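Local atomic coordinates of ribonuclease P protein component 3 (Thermococcus kodakarensis KOD1, PDB entry 3WYZ), a protein that probably serves as a protein subunit of ribonuclease P, the RNA-based enzyme that cleaves precursor tRNAs to generate their mature 5' ends. Residues A[130-141]-A[166-177]. Residues are numbered along the deposited sequence; the frame is centred on the assembly and turned at random.
Sequences AARRGVAIGFSL and VKKYRVPRFITS
I137 and F139 bond through both N-H and C=O to residues 172-176, whose strand 173-176 runs parallel to strand 136-140. I137 N gives to P172 O and I137 O takes F174 N; F139 N gives to F174 O (2.9 Å, N-H...O 170°), and F139 O takes T176 N from above its carbonyl plane. L141 N closes the ladder on T176 O at 2.7 Å. The alternate residues turn the other way: A136 bonds through its backbone to D108 and L110, G138 to L110 and S112.

On one side of the sheet G138 CA lies over a face of the F174 ring, 4.0 Å from its centroid, a CH-pi contact. S140 OG is hydrogen-bonded with S112 OG; T176 OG1 with E15 OE1 and S178 N. On the other side F139 CB meets I175 CD1 at 3.5 Å, R173 CB reaches F139 CE1 at the ring edge, V166 CG2 approaches F139 CZ, and W114 meets the ring. Replacing F139 with an alanine would probably open a gap beside R173 CB and V166 CG2 and leave W114 without its ring partner. The R173 chain, bent at chi2 (-76°), brings NH1 back to V171 O, 3.0 Å away and in the guanidinium plane.

At the strands' N-terminal ends V171 CG1 packs on A130 CB (3.6 Å) and touches I137 CG1. Each strand follows a helix closed by a Schellman motif, at G134 (V135 N to A130 O) or R170 (V171 N to V166 O). Joined by helix 149-168, the paired strands form a right-handed beta-alpha-beta crossover, the repeating element of this RNase P subunit's TIM-barrel-like fold.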
ATOM      1  N   ALA A 130       0.447   0.276  14.850  1.00 41.71           N
ATOM      2  CA  ALA A 130       0.464   1.033  13.596  1.00 40.48           C
ATOM      3  C   ALA A 130       0.178   2.527  13.809  1.00 39.77           C
ATOM      4  O   ALA A 130       0.774   3.388  13.154  1.00 39.54           O
ATOM      5  CB  ALA A 130      -0.532   0.444  12.610  1.00 43.33           C
ATOM      6  N   ALA A 131      -0.736   2.828  14.723  1.00 40.61           N
ATOM      7  CA  ALA A 131      -1.081   4.212  15.031  1.00 40.67           C
ATOM      8  C   ALA A 131       0.073   4.905  15.775  1.00 42.89           C
ATOM      9  O   ALA A 131       0.443   6.033  15.441  1.00 42.38           O
ATOM     10  CB  ALA A 131      -2.355   4.263  15.855  1.00 41.28           C
ATOM     11  N   ARG A 132       0.655   4.216  16.754  1.00 43.98           N
ATOM     12  CA  ARG A 132       1.774   4.767  17.526  1.00 45.13           C
ATOM     13  C   ARG A 132       3.067   4.841  16.721  1.00 48.85           C
ATOM     14  O   ARG A 132       3.937   5.641  17.053  1.00 50.66           O
ATOM     15  CB  ARG A 132       2.026   3.954  18.800  1.00 45.01           C
ATOM     16  CG  ARG A 132       0.814   3.762  19.705  1.00 44.59           C
ATOM     17  CD  ARG A 132       0.091   5.063  20.005  1.00 44.75           C
ATOM     18  NE  ARG A 132       0.932   6.025  20.723  1.00 45.18           N
ATOM     19  CZ  ARG A 132       0.496   7.205  21.158  1.00 45.06           C
ATOM     20  NH1 ARG A 132      -0.764   7.573  20.942  1.00 43.59           N
ATOM     21  NH2 ARG A 132       1.316   8.024  21.810  1.00 45.92           N
ATOM     22  N   ARG A 133       3.200   4.007  15.684  1.00 50.47           N
ATOM     23  CA  ARG A 133       4.368   4.053  14.794  1.00 52.05           C
ATOM     24  C   ARG A 133       4.100   4.856  13.515  1.00 50.04           C
ATOM     25  O   ARG A 133       5.005   5.043  12.704  1.00 49.97           O
ATOM     26  CB  ARG A 133       4.808   2.640  14.401  1.00 55.27           C
ATOM     27  CG  ARG A 133       5.188   1.723  15.553  1.00 60.45           C
ATOM     28  CD  ARG A 133       6.509   2.074  16.207  1.00 64.29           C
ATOM     29  NE  ARG A 133       7.101   0.904  16.865  1.00 71.84           N
ATOM     30  CZ  ARG A 133       6.644   0.317  17.978  1.00 73.20           C
ATOM     31  NH1 ARG A 133       5.563   0.768  18.606  1.00 73.48           N
ATOM     32  NH2 ARG A 133       7.279  -0.744  18.471  1.00 72.08           N
ATOM     33  N   GLY A 134       2.862   5.309  13.320  1.00 48.31           N
ATOM     34  CA  GLY A 134       2.491   6.071  12.126  1.00 44.96           C
ATOM     35  C   GLY A 134       2.533   5.294  10.818  1.00 43.11           C
ATOM     36  O   GLY A 134       2.718   5.885   9.757  1.00 42.95           O
ATOM     37  N   VAL A 135       2.349   3.975  10.886  1.00 43.00           N
ATOM     38  CA  VAL A 135       2.427   3.109   9.707  1.00 41.27           C
ATOM     39  C   VAL A 135       1.064   3.020   9.019  1.00 42.36           C
ATOM     40  O   VAL A 135       0.082   2.627   9.644  1.00 45.27           O
ATOM     41  CB  VAL A 135       2.898   1.693  10.089  1.00 41.77           C
ATOM     42  CG1 VAL A 135       2.953   0.789   8.860  1.00 42.90           C
ATOM     43  CG2 VAL A 135       4.264   1.754  10.764  1.00 42.85           C
ATOM     44  N   ALA A 136       1.013   3.380   7.737  1.00 40.63           N
ATOM     45  CA  ALA A 136      -0.236   3.384   6.978  1.00 41.23           C
ATOM     46  C   ALA A 136      -0.640   1.981   6.545  1.00 42.21           C
ATOM     47  O   ALA A 136       0.204   1.108   6.343  1.00 41.50           O
ATOM     48  CB  ALA A 136      -0.115   4.283   5.758  1.00 40.80           C
ATOM     49  N   ILE A 137      -1.943   1.773   6.396  1.00 43.95           N
ATOM     50  CA  ILE A 137      -2.464   0.526   5.835  1.00 43.04           C
ATOM     51  C   ILE A 137      -2.911   0.755   4.404  1.00 41.03           C
ATOM     52  O   ILE A 137      -3.734   1.630   4.153  1.00 40.27           O
ATOM     53  CB  ILE A 137      -3.644  -0.025   6.656  1.00 41.79           C
ATOM     54  CG1 ILE A 137      -3.206  -0.291   8.099  1.00 43.52           C
ATOM     55  CG2 ILE A 137      -4.189  -1.310   6.036  1.00 41.80           C
ATOM     56  CD1 ILE A 137      -2.157  -1.379   8.257  1.00 43.17           C
ATOM     57  N   GLY A 138      -2.372  -0.050   3.487  1.00 41.34           N
ATOM     58  CA  GLY A 138      -2.746  -0.011   2.081  1.00 42.35           C
ATOM     59  C   GLY A 138      -3.853  -0.987   1.725  1.00 42.87           C
ATOM     60  O   GLY A 138      -3.667  -2.199   1.790  1.00 44.77           O
ATOM     61  N   PHE A 139      -5.004  -0.450   1.337  1.00 42.41           N
ATOM     62  CA  PHE A 139      -6.130  -1.256   0.883  1.00 42.51           C
ATOM     63  C   PHE A 139      -6.059  -1.443  -0.623  1.00 43.91           C
ATOM     64  O   PHE A 139      -6.523  -0.587  -1.383  1.00 43.90           O
ATOM     65  CB  PHE A 139      -7.459  -0.588   1.259  1.00 42.30           C
ATOM     66  CG  PHE A 139      -7.743  -0.600   2.727  1.00 39.85           C
ATOM     67  CD1 PHE A 139      -7.290   0.418   3.535  1.00 40.56           C
ATOM     68  CD2 PHE A 139      -8.465  -1.632   3.295  1.00 40.06           C
ATOM     69  CE1 PHE A 139      -7.548   0.410   4.891  1.00 42.05           C
ATOM     70  CE2 PHE A 139      -8.727  -1.652   4.650  1.00 40.26           C
ATOM     71  CZ  PHE A 139      -8.269  -0.629   5.450  1.00 40.89           C
ATOM     72  N   SER A 140      -5.472  -2.565  -1.048  1.00 44.72           N
ATOM     73  CA  SER A 140      -5.270  -2.850  -2.467  1.00 44.39           C
ATOM     74  C   SER A 140      -6.548  -3.395  -3.089  1.00 43.10           C
ATOM     75  O   SER A 140      -7.204  -4.250  -2.514  1.00 43.99           O
ATOM     76  CB  SER A 140      -4.125  -3.851  -2.664  1.00 46.81           C
ATOM     77  OG  SER A 140      -4.495  -5.147  -2.211  1.00 53.34           O
ATOM     78  N   LEU A 141      -6.886  -2.898  -4.272  1.00 42.85           N
ATOM     79  CA  LEU A 141      -8.008  -3.417  -5.046  1.00 42.78           C
ATOM     80  C   LEU A 141      -7.627  -4.676  -5.844  1.00 44.91           C
ATOM     81  O   LEU A 141      -8.502  -5.439  -6.245  1.00 44.95           O
ATOM     82  CB  LEU A 141      -8.527  -2.326  -5.982  1.00 43.23           C
ATOM     83  CG  LEU A 141      -9.638  -2.651  -6.980  1.00 46.22           C
ATOM     84  CD1 LEU A 141     -10.886  -3.228  -6.320  1.00 47.80           C
ATOM     85  CD2 LEU A 141      -9.988  -1.401  -7.768  1.00 47.28           C
ATOM     86  N   VAL A 166      -8.598   0.049  11.798  1.00 40.24           N
ATOM     87  CA  VAL A 166      -7.914   1.243  11.301  1.00 40.43           C
ATOM     88  C   VAL A 166      -8.639   2.520  11.734  1.00 41.31           C
ATOM     89  O   VAL A 166      -8.012   3.475  12.203  1.00 40.59           O
ATOM     90  CB  VAL A 166      -7.804   1.209   9.754  1.00 40.54           C
ATOM     91  CG1 VAL A 166      -7.560   2.592   9.172  1.00 40.54           C
ATOM     92  CG2 VAL A 166      -6.707   0.247   9.304  1.00 39.28           C
ATOM     93  N   LYS A 167      -9.955   2.531  11.568  1.00 41.19           N
ATOM     94  CA  LYS A 167     -10.761   3.693  11.900  1.00 44.49           C
ATOM     95  C   LYS A 167     -10.764   3.985  13.403  1.00 44.53           C
ATOM     96  O   LYS A 167     -10.639   5.148  13.813  1.00 41.82           O
ATOM     97  CB  LYS A 167     -12.187   3.504  11.388  1.00 46.51           C
ATOM     98  CG  LYS A 167     -13.030   4.768  11.411  1.00 49.62           C
ATOM     99  CD  LYS A 167     -14.196   4.640  12.372  1.00 54.53           C
ATOM    100  CE  LYS A 167     -15.260   5.697  12.110  1.00 57.62           C
ATOM    101  NZ  LYS A 167     -16.595   5.263  12.617  1.00 60.47           N
ATOM    102  N   LYS A 168     -10.892   2.931  14.212  1.00 43.56           N
ATOM    103  CA  LYS A 168     -10.941   3.072  15.665  1.00 44.86           C
ATOM    104  C   LYS A 168      -9.610   3.558  16.238  1.00 44.94           C
ATOM    105  O   LYS A 168      -9.582   4.429  17.098  1.00 43.59           O
ATOM    106  CB  LYS A 168     -11.322   1.743  16.323  1.00 49.16           C
ATOM    107  CG  LYS A 168     -11.761   1.882  17.776  1.00 51.09           C
ATOM    108  CD  LYS A 168     -11.969   0.534  18.436  1.00 54.38           C
ATOM    109  CE  LYS A 168     -13.243  -0.152  17.961  1.00 57.19           C
ATOM    110  NZ  LYS A 168     -13.136  -1.636  18.079  1.00 59.49           N
ATOM    111  N   TYR A 169      -8.511   2.989  15.753  1.00 45.05           N
ATOM    112  CA  TYR A 169      -7.179   3.343  16.239  1.00 45.56           C
ATOM    113  C   TYR A 169      -6.563   4.541  15.506  1.00 45.28           C
ATOM    114  O   TYR A 169      -5.424   4.910  15.769  1.00 43.65           O
ATOM    115  CB  TYR A 169      -6.258   2.123  16.153  1.00 45.75           C
ATOM    116  CG  TYR A 169      -6.523   1.120  17.248  1.00 47.28           C
ATOM    117  CD1 TYR A 169      -7.465   0.111  17.084  1.00 47.90           C
ATOM    118  CD2 TYR A 169      -5.841   1.191  18.462  1.00 48.47           C
ATOM    119  CE1 TYR A 169      -7.716  -0.804  18.091  1.00 47.30           C
ATOM    120  CE2 TYR A 169      -6.091   0.282  19.475  1.00 47.59           C
ATOM    121  CZ  TYR A 169      -7.023  -0.712  19.283  1.00 46.56           C
ATOM    122  OH  TYR A 169      -7.265  -1.617  20.282  1.00 48.48           O
ATOM    123  N   ARG A 170      -7.312   5.142  14.586  1.00 46.55           N
ATOM    124  CA  ARG A 170      -6.850   6.313  13.839  1.00 46.63           C
ATOM    125  C   ARG A 170      -5.526   6.029  13.129  1.00 43.70           C
ATOM    126  O   ARG A 170      -4.584   6.808  13.215  1.00 43.66           O
ATOM    127  CB  ARG A 170      -6.754   7.540  14.759  1.00 51.72           C
ATOM    128  CG  ARG A 170      -8.002   7.776  15.602  1.00 55.82           C
ATOM    129  CD  ARG A 170      -8.196   9.244  15.954  1.00 62.05           C
ATOM    130  NE  ARG A 170      -8.658  10.037  14.808  1.00 67.89           N
ATOM    131  CZ  ARG A 170      -9.005  11.329  14.855  1.00 71.87           C
ATOM    132  NH1 ARG A 170      -8.956  12.014  15.999  1.00 72.79           N
ATOM    133  NH2 ARG A 170      -9.410  11.946  13.745  1.00 71.34           N
ATOM    134  N   VAL A 171      -5.467   4.897  12.433  1.00 40.82           N
ATOM    135  CA  VAL A 171      -4.264   4.501  11.703  1.00 38.70           C
ATOM    136  C   VAL A 171      -4.334   5.153  10.327  1.00 40.33           C
ATOM    137  O   VAL A 171      -5.407   5.185   9.726  1.00 40.62           O
ATOM    138  CB  VAL A 171      -4.167   2.969  11.523  1.00 37.95           C
ATOM    139  CG1 VAL A 171      -2.858   2.590  10.833  1.00 38.79           C
ATOM    140  CG2 VAL A 171      -4.279   2.255  12.858  1.00 38.61           C
ATOM    141  N   PRO A 172      -3.207   5.688   9.825  1.00 39.84           N
ATOM    142  CA  PRO A 172      -3.248   6.218   8.459  1.00 40.89           C
ATOM    143  C   PRO A 172      -3.571   5.117   7.455  1.00 41.68           C
ATOM    144  O   PRO A 172      -3.280   3.949   7.711  1.00 43.44           O
ATOM    145  CB  PRO A 172      -1.827   6.752   8.236  1.00 40.72           C
ATOM    146  CG  PRO A 172      -1.257   6.949   9.610  1.00 41.64           C
ATOM    147  CD  PRO A 172      -1.892   5.892  10.465  1.00 40.16           C
ATOM    148  N   ARG A 173      -4.172   5.483   6.327  1.00 41.44           N
ATOM    149  CA  ARG A 173      -4.529   4.503   5.307  1.00 42.24           C
ATOM    150  C   ARG A 173      -4.716   5.140   3.945  1.00 41.77           C
ATOM    151  O   ARG A 173      -4.874   6.348   3.826  1.00 41.54           O
ATOM    152  CB  ARG A 173      -5.799   3.744   5.692  1.00 43.91           C
ATOM    153  CG  ARG A 173      -7.060   4.601   5.774  1.00 46.61           C
ATOM    154  CD  ARG A 173      -7.078   5.427   7.053  1.00 47.74           C
ATOM    155  NE  ARG A 173      -8.319   6.158   7.230  1.00 52.30           N
ATOM    156  CZ  ARG A 173      -8.698   6.743   8.364  1.00 53.68           C
ATOM    157  NH1 ARG A 173      -7.928   6.698   9.458  1.00 52.42           N
ATOM    158  NH2 ARG A 173      -9.864   7.379   8.400  1.00 54.64           N
ATOM    159  N   PHE A 174      -4.689   4.304   2.919  1.00 40.67           N
ATOM    160  CA  PHE A 174      -5.019   4.733   1.575  1.00 41.95           C
ATOM    161  C   PHE A 174      -5.600   3.579   0.774  1.00 42.09           C
ATOM    162  O   PHE A 174      -5.339   2.413   1.082  1.00 40.59           O
ATOM    163  CB  PHE A 174      -3.785   5.308   0.873  1.00 43.09           C
ATOM    164  CG  PHE A 174      -2.597   4.387   0.860  1.00 43.50           C
ATOM    165  CD1 PHE A 174      -2.435   3.453  -0.150  1.00 44.83           C
ATOM    166  CD2 PHE A 174      -1.622   4.482   1.836  1.00 45.57           C
ATOM    167  CE1 PHE A 174      -1.334   2.617  -0.173  1.00 43.94           C
ATOM    168  CE2 PHE A 174      -0.516   3.650   1.819  1.00 44.37           C
ATOM    169  CZ  PHE A 174      -0.377   2.712   0.816  1.00 43.87           C
ATOM    170  N   ILE A 175      -6.408   3.918  -0.229  1.00 41.74           N
ATOM    171  CA  ILE A 175      -6.906   2.945  -1.186  1.00 43.40           C
ATOM    172  C   ILE A 175      -5.997   2.991  -2.407  1.00 42.25           C
ATOM    173  O   ILE A 175      -5.616   4.073  -2.855  1.00 40.44           O
ATOM    174  CB  ILE A 175      -8.350   3.245  -1.646  1.00 43.71           C
ATOM    175  CG1 ILE A 175      -9.295   3.453  -0.452  1.00 44.69           C
ATOM    176  CG2 ILE A 175      -8.855   2.139  -2.564  1.00 43.80           C
ATOM    177  CD1 ILE A 175      -9.379   2.292   0.509  1.00 46.84           C
ATOM    178  N   THR A 176      -5.674   1.820  -2.953  1.00 41.39           N
ATOM    179  CA  THR A 176      -4.850   1.744  -4.151  1.00 40.94           C
ATOM    180  C   THR A 176      -5.201   0.545  -5.024  1.00 41.46           C
ATOM    181  O   THR A 176      -5.728  -0.448  -4.545  1.00 42.30           O
ATOM    182  CB  THR A 176      -3.347   1.723  -3.805  1.00 41.83           C
ATOM    183  OG1 THR A 176      -2.584   1.656  -5.013  1.00 42.17           O
ATOM    184  CG2 THR A 176      -2.993   0.536  -2.904  1.00 40.99           C
ATOM    185  N   SER A 177      -4.913   0.663  -6.316  1.00 41.92           N
ATOM    186  CA  SER A 177      -5.121  -0.431  -7.254  1.00 42.60           C
ATOM    187  C   SER A 177      -4.069  -1.520  -7.084  1.00 41.66           C
ATOM    188  O   SER A 177      -4.375  -2.704  -7.248  1.00 41.13           O
ATOM    189  CB  SER A 177      -5.100   0.082  -8.700  1.00 44.10           C
ATOM    190  OG  SER A 177      -3.798   0.521  -9.077  1.00 46.63           O
TER